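Local atomic coordinates of FAD-binding oxidoreductase (Gulosibacter chungangensis, PDB entry 7PBG), a protein that oxidises 4-alkylphenols such as 4-ethylphenol by dehydrogenation, using an FAD cofactor covalently attached to the protein. Residues N161-G166 with T229-Q234; L192-G197 with G218-S223. All blocks are in the same frame, centred on the assembly; numbering follows the deposited sequence.

Contact 1: N161-G166 with T229-Q234; sequences NTMEHG and TRMGMQ. With FAD (flavin-adenine dinucleotide), chain C.
M231 crosses T162 at an angle, its thioether meeting the side of helix 158-163 that is turned to strand 226-237. The chain of M231 is extended from the backbone as far as SD, which lies 3.8 Å from T162 CG2. It then bends at the last torsion (chi3 -88°), turning CE toward M163, where it meets M163 SD at 3.9 Å, the two side chains running antiparallel past one another. M163 is itself bent twice and carries its own methyl, CE, over the face of the FAD adenine, 3.6 Å from N3A. Two residues on, M233 folds at chi2 and chi3, so that its CE meets T162 OG1 tip to tip at 3.3 Å. That hydroxyl has its polar partner within the helix, V158 O, and the methyl merely covers it. The strand's own backbone is engaged with neighbouring strands, M231 with V126 and G232 with C180. Behind T162 the helix closes in a Schellman motif, G166 N bonding to N161 O and H165 N to T162 O, with H165 (positive phi) as the C-prime residue; N161 O also accepts from E164 N. N161 faces the cofactor: ND2 donates to FAD O2 at 3.0 Å and, nearly straight (167°), to FAD O4' at 3.1 Å, while OD1 takes a hydrogen bond from H175 ND1. A leucine in place of N161 would probably leave FAD O2 and O4' without this shared donor and H175 without its acceptor, loosening the hold on flavin and ribityl chain together. The helix end thus divides its chemistry, with amide hydrogen bonds for the flavin half and, between adenine and sheet, a bed of methionine sulfurs and methyls with no polar bond among them, held chiefly by van der Waals contact.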
loop_
_atom_site.group_PDB
_atom_site.type_symbol
_atom_site.label_atom_id
_atom_site.label_comp_id
_atom_site.label_asym_id
_atom_site.label_seq_id
_atom_site.Cartn_x
_atom_site.Cartn_y
_atom_site.Cartn_z
ATOM N N ASN A 161 -14.796 7.181 -1.377
ATOM C CA ASN A 161 -13.771 7.609 -2.342
ATOM C C ASN A 161 -12.599 6.624 -2.248
ATOM O O ASN A 161 -12.055 6.214 -3.283
ATOM C CB ASN A 161 -13.376 9.048 -2.028
ATOM C CG ASN A 161 -12.318 9.544 -2.972
ATOM O OD1 ASN A 161 -11.116 9.260 -2.779
ATOM N ND2 ASN A 161 -12.755 10.276 -3.978
ATOM N N THR A 162 -12.185 6.287 -1.026
ATOM C CA THR A 162 -11.066 5.364 -0.777
ATOM C C THR A 162 -11.340 4.055 -1.496
ATOM O O THR A 162 -10.361 3.508 -2.069
ATOM C CB THR A 162 -10.775 5.227 0.721
ATOM O OG1 THR A 162 -10.424 6.509 1.238
ATOM C CG2 THR A 162 -9.624 4.305 0.997
ATOM N N MET A 163 -12.557 3.531 -1.379
ATOM C CA MET A 163 -12.890 2.193 -1.951
ATOM C C MET A 163 -12.785 2.217 -3.483
ATOM O O MET A 163 -12.705 1.115 -4.085
ATOM C CB MET A 163 -14.295 1.728 -1.595
ATOM C CG MET A 163 -14.647 1.794 -0.153
ATOM S SD MET A 163 -14.022 0.423 0.759
ATOM C CE MET A 163 -14.911 -1.020 0.149
ATOM N N GLU A 164 -12.778 3.388 -4.117
ATOM C CA GLU A 164 -12.576 3.540 -5.576
ATOM C C GLU A 164 -11.113 3.849 -5.921
ATOM O O GLU A 164 -10.850 4.155 -7.080
ATOM C CB GLU A 164 -13.460 4.669 -6.121
ATOM C CG GLU A 164 -14.869 4.188 -6.362
ATOM C CD GLU A 164 -15.002 3.370 -7.646
ATOM O OE1 GLU A 164 -15.125 2.116 -7.533
ATOM O OE2 GLU A 164 -15.016 3.988 -8.763
ATOM N N HIS A 165 -10.183 3.819 -4.957
ATOM C CA HIS A 165 -8.806 4.304 -5.165
ATOM C C HIS A 165 -8.894 5.743 -5.632
ATOM O O HIS A 165 -8.134 6.171 -6.532
ATOM C CB HIS A 165 -7.979 3.428 -6.158
ATOM C CG HIS A 165 -6.493 3.552 -5.940
ATOM N ND1 HIS A 165 -5.731 4.577 -6.496
ATOM C CD2 HIS A 165 -5.618 2.788 -5.249
ATOM C CE1 HIS A 165 -4.460 4.415 -6.158
ATOM N NE2 HIS A 165 -4.373 3.315 -5.410
ATOM N N GLY A 166 -9.708 6.540 -4.952
ATOM C CA GLY A 166 -9.819 7.949 -5.262
ATOM C C GLY A 166 -8.659 8.747 -4.714
ATOM O O GLY A 166 -7.826 8.223 -3.950
ATOM N N THR A 229 -17.982 -1.080 6.883
ATOM C CA THR A 229 -18.831 -0.382 7.886
ATOM C C THR A 229 -17.986 0.577 8.721
ATOM O O THR A 229 -18.555 1.362 9.503
ATOM C CB THR A 229 -19.558 -1.435 8.714
ATOM O OG1 THR A 229 -18.569 -2.259 9.340
ATOM C CG2 THR A 229 -20.473 -2.268 7.846
ATOM N N ARG A 230 -16.682 0.533 8.595
ATOM C CA ARG A 230 -15.782 1.395 9.424
ATOM C C ARG A 230 -14.434 1.425 8.751
ATOM O O ARG A 230 -13.976 0.348 8.237
ATOM C CB ARG A 230 -15.703 0.852 10.860
ATOM C CG ARG A 230 -14.999 1.830 11.798
ATOM C CD ARG A 230 -14.522 1.223 13.097
ATOM N NE ARG A 230 -15.653 0.743 13.861
ATOM C CZ ARG A 230 -15.728 0.675 15.168
ATOM N NH1 ARG A 230 -14.711 1.060 15.925
ATOM N NH2 ARG A 230 -16.857 0.250 15.705
ATOM N N MET A 231 -13.753 2.577 8.756
ATOM C CA MET A 231 -12.446 2.700 8.102
ATOM C C MET A 231 -11.598 3.725 8.848
ATOM O O MET A 231 -12.143 4.800 9.212
ATOM C CB MET A 231 -12.575 3.148 6.652
ATOM C CG MET A 231 -11.247 3.170 5.908
ATOM S SD MET A 231 -11.440 3.830 4.253
ATOM C CE MET A 231 -11.849 2.289 3.441
ATOM N N GLY A 232 -10.344 3.360 9.132
ATOM C CA GLY A 232 -9.396 4.360 9.641
ATOM C C GLY A 232 -8.793 5.131 8.485
ATOM O O GLY A 232 -8.494 4.519 7.416
ATOM N N MET A 233 -8.603 6.432 8.671
ATOM C CA MET A 233 -7.966 7.288 7.639
ATOM C C MET A 233 -6.870 8.068 8.333
ATOM O O MET A 233 -7.217 8.859 9.221
ATOM C CB MET A 233 -8.942 8.235 6.945
ATOM C CG MET A 233 -8.303 9.171 5.916
ATOM S SD MET A 233 -7.357 8.223 4.661
ATOM C CE MET A 233 -8.658 7.215 3.948
ATOM N N GLN A 234 -5.613 7.748 8.046
ATOM C CA GLN A 234 -4.477 8.510 8.658
ATOM C C GLN A 234 -4.466 9.934 8.071
ATOM O O GLN A 234 -4.819 10.099 6.895
ATOM C CB GLN A 234 -3.202 7.712 8.420
ATOM C CG GLN A 234 -3.276 6.376 9.111
ATOM C CD GLN A 234 -2.116 5.473 8.844
ATOM O OE1 GLN A 234 -1.329 5.704 7.929
ATOM N NE2 GLN A 234 -2.010 4.468 9.683
HETATM P PA FAD C . -19.480 6.070 -3.115
HETATM O O1A FAD C . -20.351 6.333 -4.301
HETATM O O2A FAD C . -20.129 5.926 -1.761
HETATM O O5B FAD C . -18.665 4.760 -3.397
HETATM C C5B FAD C . -18.043 4.517 -4.651
HETATM C C4B FAD C . -17.970 3.022 -4.844
HETATM O O4B FAD C . -17.111 2.415 -3.835
HETATM C C3B FAD C . -19.297 2.258 -4.706
HETATM O O3B FAD C . -20.052 2.307 -5.913
HETATM C C2B FAD C . -18.830 0.863 -4.261
HETATM O O2B FAD C . -18.407 0.129 -5.395
HETATM C C1B FAD C . -17.671 1.213 -3.334
HETATM N N9A FAD C . -18.043 1.425 -1.959
HETATM C C8A FAD C . -18.239 2.629 -1.360
HETATM N N7A FAD C . -18.545 2.508 -0.102
HETATM C C5A FAD C . -18.615 1.154 0.125
HETATM C C6A FAD C . -18.850 0.408 1.284
HETATM N N6A FAD C . -19.170 0.962 2.460
HETATM N N1A FAD C . -18.826 -0.939 1.162
HETATM C C2A FAD C . -18.504 -1.482 -0.040
HETATM N N3A FAD C . -18.229 -0.874 -1.187
HETATM C C4A FAD C . -18.305 0.464 -1.031
HETATM N N1 FAD C . -12.781 11.591 -7.637
HETATM C C2 FAD C . -11.607 11.604 -7.032
HETATM O O2 FAD C . -11.165 10.577 -6.455
HETATM N N3 FAD C . -10.879 12.732 -6.933
HETATM C C4 FAD C . -11.255 13.905 -7.523
HETATM O O4 FAD C . -10.578 14.935 -7.337
HETATM C C4X FAD C . -12.455 13.928 -8.208
HETATM N N5 FAD C . -12.805 15.046 -8.786
HETATM C C5X FAD C . -14.008 15.043 -9.449
HETATM C C6 FAD C . -14.420 16.238 -10.056
HETATM C C7 FAD C . -15.639 16.346 -10.696
HETATM C C7M FAD C . -16.044 17.665 -11.320
HETATM C C8 FAD C . -16.487 15.219 -10.721
HETATM C C8M FAD C . -17.819 15.287 -11.404
HETATM C C9 FAD C . -16.079 14.027 -10.158
HETATM C C9A FAD C . -14.844 13.905 -9.493
HETATM N N10 FAD C . -14.428 12.736 -8.863
HETATM C C10 FAD C . -13.218 12.714 -8.185
HETATM C "C1'" FAD C . -15.290 11.527 -8.796
HETATM C "C2'" FAD C . -16.211 11.501 -7.566
HETATM O "O2'" FAD C . -16.822 12.816 -7.334
HETATM C "C3'" FAD C . -15.523 11.129 -6.236
HETATM O "O3'" FAD C . -14.638 10.053 -6.432
HETATM C "C4'" FAD C . -16.466 10.780 -5.077
HETATM O "O4'" FAD C . -15.801 10.994 -3.822
HETATM C "C5'" FAD C . -16.944 9.357 -5.174
HETATM O "O5'" FAD C . -18.259 9.197 -4.624
HETATM P P FAD C . -18.481 8.792 -3.096
HETATM O O1P FAD C . -19.876 9.183 -2.708
HETATM O O2P FAD C . -17.340 9.385 -2.332
HETATM O O3P FAD C . -18.338 7.199 -3.087
#

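Contact 2: L192-G197 with G218-S223; sequences LRTGMG and GLFEQS
T194 OG1 is gripped by two groups, the carboxylate oxygen OE2 of E217 and the backbone N of M182. With the hydroxyl committed to these polar partners (chi1 62°), the methyl CG2 is left to face the ring of F220, loosely, at 4.4 Å from CE2. The closer apolar contact comes from L192. Its CG stands anti to the backbone N (chi1 163°), which carries the CD2 branch outward until it lies 3.9 Å from F220 CZ and a little farther from CE2. Both methyls reach the ring obliquely, at its CE2-CZ corner, and the leucine and phenylalanine side chains cross at an angle. Besides L192 at the end of strand 191-193 and T194 just beyond it, F220 also packs on M182, V184 and L186 of strand 179-186. The loop bearing the ring is held by its own bonds. The E221 N to G218 O bond (3.2 Å) closes the turn that carries F220, and S223 OG, donating to L219 O at 2.6 Å in the carbonyl plane and on a lone pair, curls the chain beyond it. In the other segment, T194 O accepts from G197 N at 3.1 Å in the turn that follows strand 191-193. The second subunit meets both segments: its Q497 donates to R193 O and G195 O, and its S215 is hydrogen-bonded to E221. Here an aromatic from an irregular connection plugs one face of the antiparallel sheet that includes hairpin 179-193, in the PCMH-type FAD-binding fold.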
loop_
_atom_site.group_PDB
_atom_site.type_symbol
_atom_site.label_atom_id
_atom_site.label_comp_id
_atom_site.label_asym_id
_atom_site.label_seq_id
_atom_site.Cartn_x
_atom_site.Cartn_y
_atom_site.Cartn_z
ATOM N N LEU A 192 -15.448 -9.093 9.304
ATOM C CA LEU A 192 -13.973 -9.185 9.238
ATOM C C LEU A 192 -13.418 -7.832 9.679
ATOM O O LEU A 192 -13.912 -6.790 9.214
ATOM C CB LEU A 192 -13.579 -9.470 7.795
ATOM C CG LEU A 192 -12.113 -9.192 7.440
ATOM C CD1 LEU A 192 -11.260 -10.289 8.048
ATOM C CD2 LEU A 192 -11.902 -9.171 5.916
ATOM N N ARG A 193 -12.406 -7.838 10.526
ATOM C CA ARG A 193 -11.603 -6.643 10.841
ATOM C C ARG A 193 -10.204 -6.885 10.287
ATOM O O ARG A 193 -9.534 -7.891 10.690
ATOM C CB ARG A 193 -11.666 -6.357 12.332
ATOM C CG ARG A 193 -13.028 -5.858 12.799
ATOM C CD ARG A 193 -13.028 -5.499 14.230
ATOM N NE ARG A 193 -14.232 -4.738 14.568
ATOM C CZ ARG A 193 -14.418 -4.058 15.689
ATOM N NH1 ARG A 193 -13.489 -4.036 16.642
ATOM N NH2 ARG A 193 -15.532 -3.350 15.826
ATOM N N THR A 194 -9.763 -5.989 9.401
ATOM C CA THR A 194 -8.507 -6.183 8.639
ATOM C C THR A 194 -7.342 -5.856 9.572
ATOM O O THR A 194 -7.518 -5.094 10.570
ATOM C CB THR A 194 -8.447 -5.357 7.363
ATOM O OG1 THR A 194 -8.502 -3.978 7.743
ATOM C CG2 THR A 194 -9.564 -5.740 6.430
ATOM N N GLY A 195 -6.225 -6.447 9.292
ATOM C CA GLY A 195 -4.949 -6.070 9.927
ATOM C C GLY A 195 -4.975 -6.322 11.416
ATOM O O GLY A 195 -5.427 -7.402 11.876
ATOM N N MET A 196 -4.516 -5.346 12.204
ATOM C CA MET A 196 -4.429 -5.486 13.669
ATOM C C MET A 196 -5.823 -5.440 14.337
ATOM O O MET A 196 -5.916 -5.813 15.502
ATOM C CB MET A 196 -3.485 -4.414 14.214
ATOM C CG MET A 196 -2.107 -4.546 13.663
ATOM S SD MET A 196 -1.369 -6.191 14.020
ATOM C CE MET A 196 -1.711 -6.352 15.744
ATOM N N GLY A 197 -6.892 -5.126 13.585
ATOM C CA GLY A 197 -8.271 -5.216 14.123
ATOM C C GLY A 197 -8.682 -6.668 14.358
ATOM O O GLY A 197 -9.603 -6.897 15.144
ATOM N N GLY A 218 -6.479 -4.090 0.083
ATOM C CA GLY A 218 -6.496 -3.804 -1.354
ATOM C C GLY A 218 -7.497 -4.673 -2.089
ATOM O O GLY A 218 -7.954 -4.255 -3.191
ATOM N N LEU A 219 -7.893 -5.836 -1.529
ATOM C CA LEU A 219 -8.937 -6.668 -2.176
ATOM C C LEU A 219 -10.267 -5.927 -2.215
ATOM O O LEU A 219 -11.088 -6.257 -3.062
ATOM C CB LEU A 219 -9.166 -7.954 -1.401
ATOM C CG LEU A 219 -8.100 -9.016 -1.508
ATOM C CD1 LEU A 219 -8.670 -10.299 -0.929
ATOM C CD2 LEU A 219 -7.687 -9.196 -2.940
ATOM N N PHE A 220 -10.507 -5.005 -1.297
ATOM C CA PHE A 220 -11.822 -4.325 -1.203
ATOM C C PHE A 220 -11.834 -3.051 -2.054
ATOM O O PHE A 220 -12.809 -2.258 -1.936
ATOM C CB PHE A 220 -12.166 -4.066 0.261
ATOM C CG PHE A 220 -12.275 -5.350 1.028
ATOM C CD1 PHE A 220 -13.283 -6.261 0.760
ATOM C CD2 PHE A 220 -11.256 -5.718 1.895
ATOM C CE1 PHE A 220 -13.318 -7.477 1.419
ATOM C CE2 PHE A 220 -11.332 -6.904 2.602
ATOM C CZ PHE A 220 -12.342 -7.804 2.338
ATOM N N GLU A 221 -10.815 -2.790 -2.871
ATOM C CA GLU A 221 -10.843 -1.599 -3.741
ATOM C C GLU A 221 -11.391 -1.960 -5.124
ATOM O O GLU A 221 -10.922 -2.944 -5.759
ATOM C CB GLU A 221 -9.513 -0.846 -3.691
ATOM C CG GLU A 221 -8.462 -1.367 -4.587
ATOM C CD GLU A 221 -7.323 -0.362 -4.694
ATOM O OE1 GLU A 221 -7.121 0.402 -3.725
ATOM O OE2 GLU A 221 -6.739 -0.292 -5.765
ATOM N N GLN A 222 -12.377 -1.209 -5.562
ATOM C CA GLN A 222 -13.022 -1.388 -6.890
ATOM C C GLN A 222 -13.432 -2.846 -7.081
ATOM O O GLN A 222 -13.190 -3.444 -8.147
ATOM C CB GLN A 222 -12.079 -0.969 -8.007
ATOM C CG GLN A 222 -11.792 0.525 -8.037
ATOM C CD GLN A 222 -11.025 0.918 -9.280
ATOM O OE1 GLN A 222 -10.738 0.069 -10.130
ATOM N NE2 GLN A 222 -10.557 2.162 -9.347
ATOM N N SER A 223 -14.054 -3.410 -6.084
ATOM C CA SER A 223 -14.379 -4.853 -6.134
ATOM C C SER A 223 -15.735 -5.061 -5.497
ATOM O O SER A 223 -16.383 -4.092 -5.046
ATOM C CB SER A 223 -13.283 -5.646 -5.422
ATOM O OG SER A 223 -13.325 -5.293 -4.041
#

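How the contacts relate
Both contacts are buried and lean on the same antiparallel sheet, contact 1 through strand 226-237 and contact 2 through strand 191-193, and contact 2 lies within the chain loop that contact 1 closes. Contact 1 is nearer the centre of the chain and touches FAD directly; contact 2 lies farther out, beside the second subunit. Methionine sulfurs and methyls do the packing in the first, a single phenylalanine ring in the second. Their centres are 10 Å apart, and they are probably joined by hydrogen bonds: M163 O lies 2.8 Å from Q222 N, and E164 O 3.0 Å from Q222 NE2. The loop of contact 2 thereby abuts the helix end that borders the cofactor.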